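Local structure of protein MpaA (Escherichia coli O157:H7, 5HXD) at residues Asp96-Glu108 with Tyr189-Asp201. The protein probably hydrolyses the gamma-D-glutamyl-diaminopimelate amide bond of the murein tripeptide, as a zinc-dependent amidase of the peptidase M14 family involved in muropeptide degradation. Numbering follows the deposited sequence.
Sequences DLNRNFPAANWKE and YETPGSFGSWCAD
F101 offers one face of its ring to F195: the backbone CA of F195 sits over that face, 3.9 Å from the F101 ring centroid in a CH-pi contact, and the F195 ring points its edge at the same ring, planes 64° apart, a T-shaped pair. At the rim of F101, in its plane, lies the carbonyl oxygen of G193. On the guanidinium of R99, T191 CB sits over the centre of one face, 3.6 Å from R99 CZ, and D96 OD2 lies more distantly off the rim of the opposite face; in plane, R99 NH1 bonds back to N98 O. W198 has F101 CD1 over one face toward the rim and A103 N at its edge, while P102 CG lies obliquely 3.5 Å from W198 NE1. The W106 ring carries E108 N over one face and N100 CA at its edge. In this M14 zinc peptidase the long loop before strand 110-114 packs on the 191-194 turn and helix 195-201, beside the predicted zinc ligands H49 and H157, both close to the N98 side chain. S194 is the N-cap of that helix, and N98 OD1 adds a second side-chain acceptor at its start, taking F195 N at 2.9 Å from above the carbonyl plane. G193 is held through both its backbone polar atoms: its oxygen receives F101 N on an in-plane lone pair, while its N gives a nearly straight bond (168°) to N105 OD1. With CG placed between its own N and carbonyl carbon (chi1 69°), the N105 amide bridges the type II turn 191-194, through G193 N, and the helix, through S197 OG, 2.9 Å from N105 ND2. One turn further along, D201 OD2 accepts A104 N, 2.9 Å away, nearly in line with its own C-O bond.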
loop_
_atom_site.group_PDB
_atom_site.type_symbol
_atom_site.label_atom_id
_atom_site.label_comp_id
_atom_site.label_asym_id
_atom_site.label_seq_id
_atom_site.Cartn_x
_atom_site.Cartn_y
_atom_site.Cartn_z
ATOM N N ASP A 96 9.234 -8.467 11.409
ATOM C CA ASP A 96 9.835 -8.111 10.126
ATOM C C ASP A 96 9.930 -9.405 9.292
ATOM O O ASP A 96 10.775 -10.255 9.562
ATOM C CB ASP A 96 11.218 -7.461 10.328
ATOM C CG ASP A 96 11.792 -6.824 9.041
ATOM O OD1 ASP A 96 11.443 -7.245 7.900
ATOM O OD2 ASP A 96 12.630 -5.898 9.187
ATOM N N LEU A 97 9.049 -9.566 8.306
ATOM C CA LEU A 97 8.979 -10.808 7.536
ATOM C C LEU A 97 10.311 -11.120 6.842
ATOM O O LEU A 97 10.608 -12.276 6.544
ATOM C CB LEU A 97 7.845 -10.755 6.492
ATOM C CG LEU A 97 6.396 -10.845 6.995
ATOM C CD1 LEU A 97 5.408 -10.619 5.868
ATOM C CD2 LEU A 97 6.128 -12.152 7.688
ATOM N N ASN A 98 11.109 -10.089 6.596
ATOM C CA ASN A 98 12.402 -10.271 5.964
ATOM C C ASN A 98 13.487 -10.484 7.007
ATOM O O ASN A 98 14.666 -10.258 6.739
ATOM C CB ASN A 98 12.749 -9.075 5.078
ATOM C CG ASN A 98 13.699 -9.435 3.942
ATOM O OD1 ASN A 98 13.526 -10.443 3.249
ATOM N ND2 ASN A 98 14.695 -8.594 3.733
ATOM N N ARG A 99 13.076 -10.898 8.202
ATOM C CA ARG A 99 14.005 -11.456 9.183
ATOM C C ARG A 99 13.405 -12.749 9.692
ATOM O O ARG A 99 13.962 -13.383 10.588
ATOM C CB ARG A 99 14.275 -10.501 10.361
ATOM C CG ARG A 99 14.847 -9.147 9.988
ATOM C CD ARG A 99 16.234 -9.266 9.407
ATOM N NE ARG A 99 16.772 -7.968 9.039
ATOM C CZ ARG A 99 16.473 -7.316 7.918
ATOM N NH1 ARG A 99 15.625 -7.838 7.035
ATOM N NH2 ARG A 99 17.011 -6.122 7.691
ATOM N N ASN A 100 12.275 -13.136 9.102
ATOM C CA ASN A 100 11.500 -14.302 9.539
ATOM C C ASN A 100 11.677 -15.613 8.713
ATOM O O ASN A 100 11.036 -16.622 9.006
ATOM C CB ASN A 100 10.013 -13.916 9.563
ATOM C CG ASN A 100 9.174 -14.830 10.453
ATOM O OD1 ASN A 100 8.175 -15.408 10.005
ATOM N ND2 ASN A 100 9.576 -14.967 11.719
ATOM N N PHE A 101 12.533 -15.625 7.695
ATOM C CA PHE A 101 12.636 -16.815 6.858
ATOM C C PHE A 101 13.558 -17.862 7.483
ATOM O O PHE A 101 14.642 -17.533 7.980
ATOM C CB PHE A 101 13.105 -16.443 5.445
ATOM C CG PHE A 101 12.035 -15.805 4.606
ATOM C CD1 PHE A 101 11.281 -16.569 3.725
ATOM C CD2 PHE A 101 11.765 -14.451 4.712
ATOM C CE1 PHE A 101 10.274 -15.999 2.948
ATOM C CE2 PHE A 101 10.761 -13.867 3.939
ATOM C CZ PHE A 101 10.011 -14.655 3.049
ATOM N N PRO A 102 13.130 -19.140 7.451
ATOM C CA PRO A 102 13.841 -20.259 8.085
ATOM C C PRO A 102 15.219 -20.570 7.474
ATOM O O PRO A 102 15.650 -21.719 7.505
ATOM C CB PRO A 102 12.885 -21.434 7.880
ATOM C CG PRO A 102 12.088 -21.061 6.677
ATOM C CD PRO A 102 11.886 -19.585 6.795
ATOM N N ALA A 103 15.894 -19.554 6.947
ATOM C CA ALA A 103 17.306 -19.641 6.589
ATOM C C ALA A 103 18.160 -20.122 7.763
ATOM O O ALA A 103 17.725 -20.077 8.919
ATOM C CB ALA A 103 17.802 -18.293 6.104
ATOM N N ALA A 104 19.374 -20.586 7.479
ATOM C CA ALA A 104 20.235 -21.070 8.553
ATOM C C ALA A 104 20.614 -19.917 9.496
ATOM O O ALA A 104 20.727 -20.108 10.708
ATOM C CB ALA A 104 21.480 -21.750 7.994
ATOM N N ASN A 105 20.767 -18.716 8.946
ATOM C CA ASN A 105 21.259 -17.583 9.734
ATOM C C ASN A 105 20.198 -16.843 10.545
ATOM O O ASN A 105 20.467 -15.741 11.015
ATOM C CB ASN A 105 21.963 -16.573 8.827
ATOM C CG ASN A 105 21.008 -15.866 7.892
ATOM O OD1 ASN A 105 19.837 -16.232 7.779
ATOM N ND2 ASN A 105 21.508 -14.858 7.195
ATOM N N TRP A 106 19.010 -17.445 10.687
ATOM C CA TRP A 106 17.896 -16.858 11.441
ATOM C C TRP A 106 18.255 -16.687 12.901
ATOM O O TRP A 106 18.737 -17.619 13.540
ATOM C CB TRP A 106 16.623 -17.720 11.335
ATOM C CG TRP A 106 15.403 -17.097 12.029
ATOM C CD1 TRP A 106 14.466 -16.268 11.458
ATOM C CD2 TRP A 106 15.007 -17.250 13.401
ATOM N NE1 TRP A 106 13.527 -15.892 12.387
ATOM C CE2 TRP A 106 13.831 -16.477 13.587
ATOM C CE3 TRP A 106 15.533 -17.951 14.494
ATOM C CZ2 TRP A 106 13.171 -16.394 14.825
ATOM C CZ3 TRP A 106 14.876 -17.861 15.731
ATOM C CH2 TRP A 106 13.704 -17.089 15.879
ATOM N N LYS A 107 17.999 -15.495 13.427
ATOM C CA LYS A 107 18.259 -15.187 14.832
ATOM C C LYS A 107 17.035 -14.645 15.545
ATOM O O LYS A 107 16.355 -13.750 15.046
ATOM C CB LYS A 107 19.411 -14.185 14.956
ATOM C CG LYS A 107 20.786 -14.829 14.749
ATOM C CD LYS A 107 20.953 -16.055 15.648
ATOM C CE LYS A 107 22.387 -16.563 15.660
ATOM N NZ LYS A 107 22.701 -17.221 16.966
ATOM N N GLU A 108 16.766 -15.203 16.719
ATOM C CA GLU A 108 15.645 -14.779 17.564
ATOM C C GLU A 108 15.834 -13.373 18.106
ATOM O O GLU A 108 16.949 -12.890 18.183
ATOM C CB GLU A 108 15.475 -15.753 18.736
ATOM C CG GLU A 108 14.200 -15.568 19.553
ATOM C CD GLU A 108 14.160 -16.445 20.795
ATOM O OE1 GLU A 108 14.415 -17.662 20.667
ATOM O OE2 GLU A 108 13.879 -15.917 21.900
ATOM N N TYR A 189 24.771 -4.091 5.076
ATOM C CA TYR A 189 24.483 -4.512 6.451
ATOM C C TYR A 189 23.879 -5.917 6.438
ATOM O O TYR A 189 23.414 -6.396 5.398
ATOM C CB TYR A 189 23.549 -3.522 7.181
ATOM C CG TYR A 189 22.247 -3.267 6.470
ATOM C CD1 TYR A 189 21.123 -4.050 6.718
ATOM C CD2 TYR A 189 22.142 -2.248 5.536
ATOM C CE1 TYR A 189 19.932 -3.815 6.048
ATOM C CE2 TYR A 189 20.953 -2.001 4.871
ATOM C CZ TYR A 189 19.856 -2.781 5.132
ATOM O OH TYR A 189 18.690 -2.524 4.461
ATOM N N GLU A 190 23.894 -6.553 7.610
ATOM C CA GLU A 190 23.483 -7.945 7.790
ATOM C C GLU A 190 21.973 -8.075 7.969
ATOM O O GLU A 190 21.367 -7.265 8.645
ATOM C CB GLU A 190 24.216 -8.548 9.000
ATOM C CG GLU A 190 24.670 -9.995 8.820
ATOM C CD GLU A 190 25.917 -10.320 9.634
ATOM O OE1 GLU A 190 27.039 -10.117 9.105
ATOM O OE2 GLU A 190 25.781 -10.779 10.792
ATOM N N THR A 191 21.369 -9.088 7.348
ATOM C CA THR A 191 19.931 -9.315 7.467
ATOM C C THR A 191 19.600 -10.791 7.753
ATOM O O THR A 191 19.144 -11.501 6.868
ATOM C CB THR A 191 19.173 -8.872 6.186
ATOM O OG1 THR A 191 19.551 -9.710 5.094
ATOM C CG2 THR A 191 19.475 -7.424 5.822
ATOM N N PRO A 192 19.790 -11.239 9.010
ATOM C CA PRO A 192 19.502 -12.630 9.378
ATOM C C PRO A 192 18.049 -13.003 9.122
ATOM O O PRO A 192 17.154 -12.216 9.413
ATOM C CB PRO A 192 19.809 -12.668 10.879
ATOM C CG PRO A 192 19.625 -11.256 11.344
ATOM C CD PRO A 192 20.082 -10.401 10.193
ATOM N N GLY A 193 17.811 -14.186 8.570
ATOM C CA GLY A 193 16.458 -14.648 8.316
ATOM C C GLY A 193 15.790 -13.984 7.121
ATOM O O GLY A 193 14.590 -14.151 6.921
ATOM N N SER A 194 16.557 -13.240 6.323
ATOM C CA SER A 194 16.021 -12.572 5.126
ATOM C C SER A 194 15.598 -13.566 4.029
ATOM O O SER A 194 16.019 -14.727 4.027
ATOM C CB SER A 194 17.046 -11.589 4.555
ATOM O OG SER A 194 18.009 -12.255 3.757
ATOM N N PHE A 195 14.751 -13.101 3.113
ATOM C CA PHE A 195 14.223 -13.956 2.065
ATOM C C PHE A 195 15.381 -14.433 1.178
ATOM O O PHE A 195 15.469 -15.611 0.822
ATOM C CB PHE A 195 13.158 -13.216 1.253
ATOM C CG PHE A 195 12.746 -13.922 -0.004
ATOM C CD1 PHE A 195 12.001 -15.089 0.050
ATOM C CD2 PHE A 195 13.113 -13.427 -1.243
ATOM C CE1 PHE A 195 11.626 -15.750 -1.108
ATOM C CE2 PHE A 195 12.745 -14.073 -2.398
ATOM C CZ PHE A 195 11.992 -15.238 -2.332
ATOM N N GLY A 196 16.288 -13.518 0.862
ATOM C CA GLY A 196 17.475 -13.851 0.108
ATOM C C GLY A 196 18.376 -14.826 0.831
ATOM O O GLY A 196 19.021 -15.656 0.199
ATOM N N SER A 197 18.434 -14.729 2.153
ATOM C CA SER A 197 19.225 -15.662 2.942
ATOM C C SER A 197 18.648 -17.072 2.844
ATOM O O SER A 197 19.383 -18.068 2.843
ATOM C CB SER A 197 19.282 -15.227 4.405
ATOM O OG SER A 197 20.283 -14.255 4.630
ATOM N N TRP A 198 17.324 -17.148 2.785
ATOM C CA TRP A 198 16.643 -18.420 2.658
ATOM C C TRP A 198 16.856 -18.984 1.255
ATOM O O TRP A 198 17.015 -20.182 1.051
ATOM C CB TRP A 198 15.161 -18.244 2.935
ATOM C CG TRP A 198 14.377 -19.514 2.929
ATOM C CD1 TRP A 198 14.391 -20.495 3.875
ATOM C CD2 TRP A 198 13.429 -19.925 1.940
ATOM N NE1 TRP A 198 13.512 -21.496 3.537
ATOM C CE2 TRP A 198 12.907 -21.167 2.355
ATOM C CE3 TRP A 198 12.968 -19.360 0.747
ATOM C CZ2 TRP A 198 11.955 -21.849 1.624
ATOM C CZ3 TRP A 198 12.038 -20.038 0.023
ATOM C CH2 TRP A 198 11.529 -21.269 0.466
ATOM N N CYS A 199 16.845 -18.087 0.285
ATOM C CA CYS A 199 17.029 -18.461 -1.091
ATOM C C CYS A 199 18.439 -19.033 -1.337
ATOM O O CYS A 199 18.594 -20.059 -2.019
ATOM C CB CYS A 199 16.752 -17.247 -1.979
ATOM S SG CYS A 199 14.999 -16.999 -2.351
ATOM N N ALA A 200 19.452 -18.376 -0.770
ATOM C CA ALA A 200 20.827 -18.835 -0.915
ATOM C C ALA A 200 20.998 -20.243 -0.372
ATOM O O ALA A 200 21.729 -21.047 -0.960
ATOM C CB ALA A 200 21.788 -17.904 -0.226
ATOM N N ASP A 201 20.327 -20.561 0.733
ATOM C CA ASP A 201 20.482 -21.902 1.300
ATOM C C ASP A 201 19.799 -23.015 0.457
ATOM O O ASP A 201 20.164 -24.190 0.553
ATOM C CB ASP A 201 19.984 -21.919 2.747
ATOM C CG ASP A 201 20.915 -21.158 3.689
ATOM O OD1 ASP A 201 22.009 -20.722 3.247
ATOM O OD2 ASP A 201 20.571 -21.022 4.881
#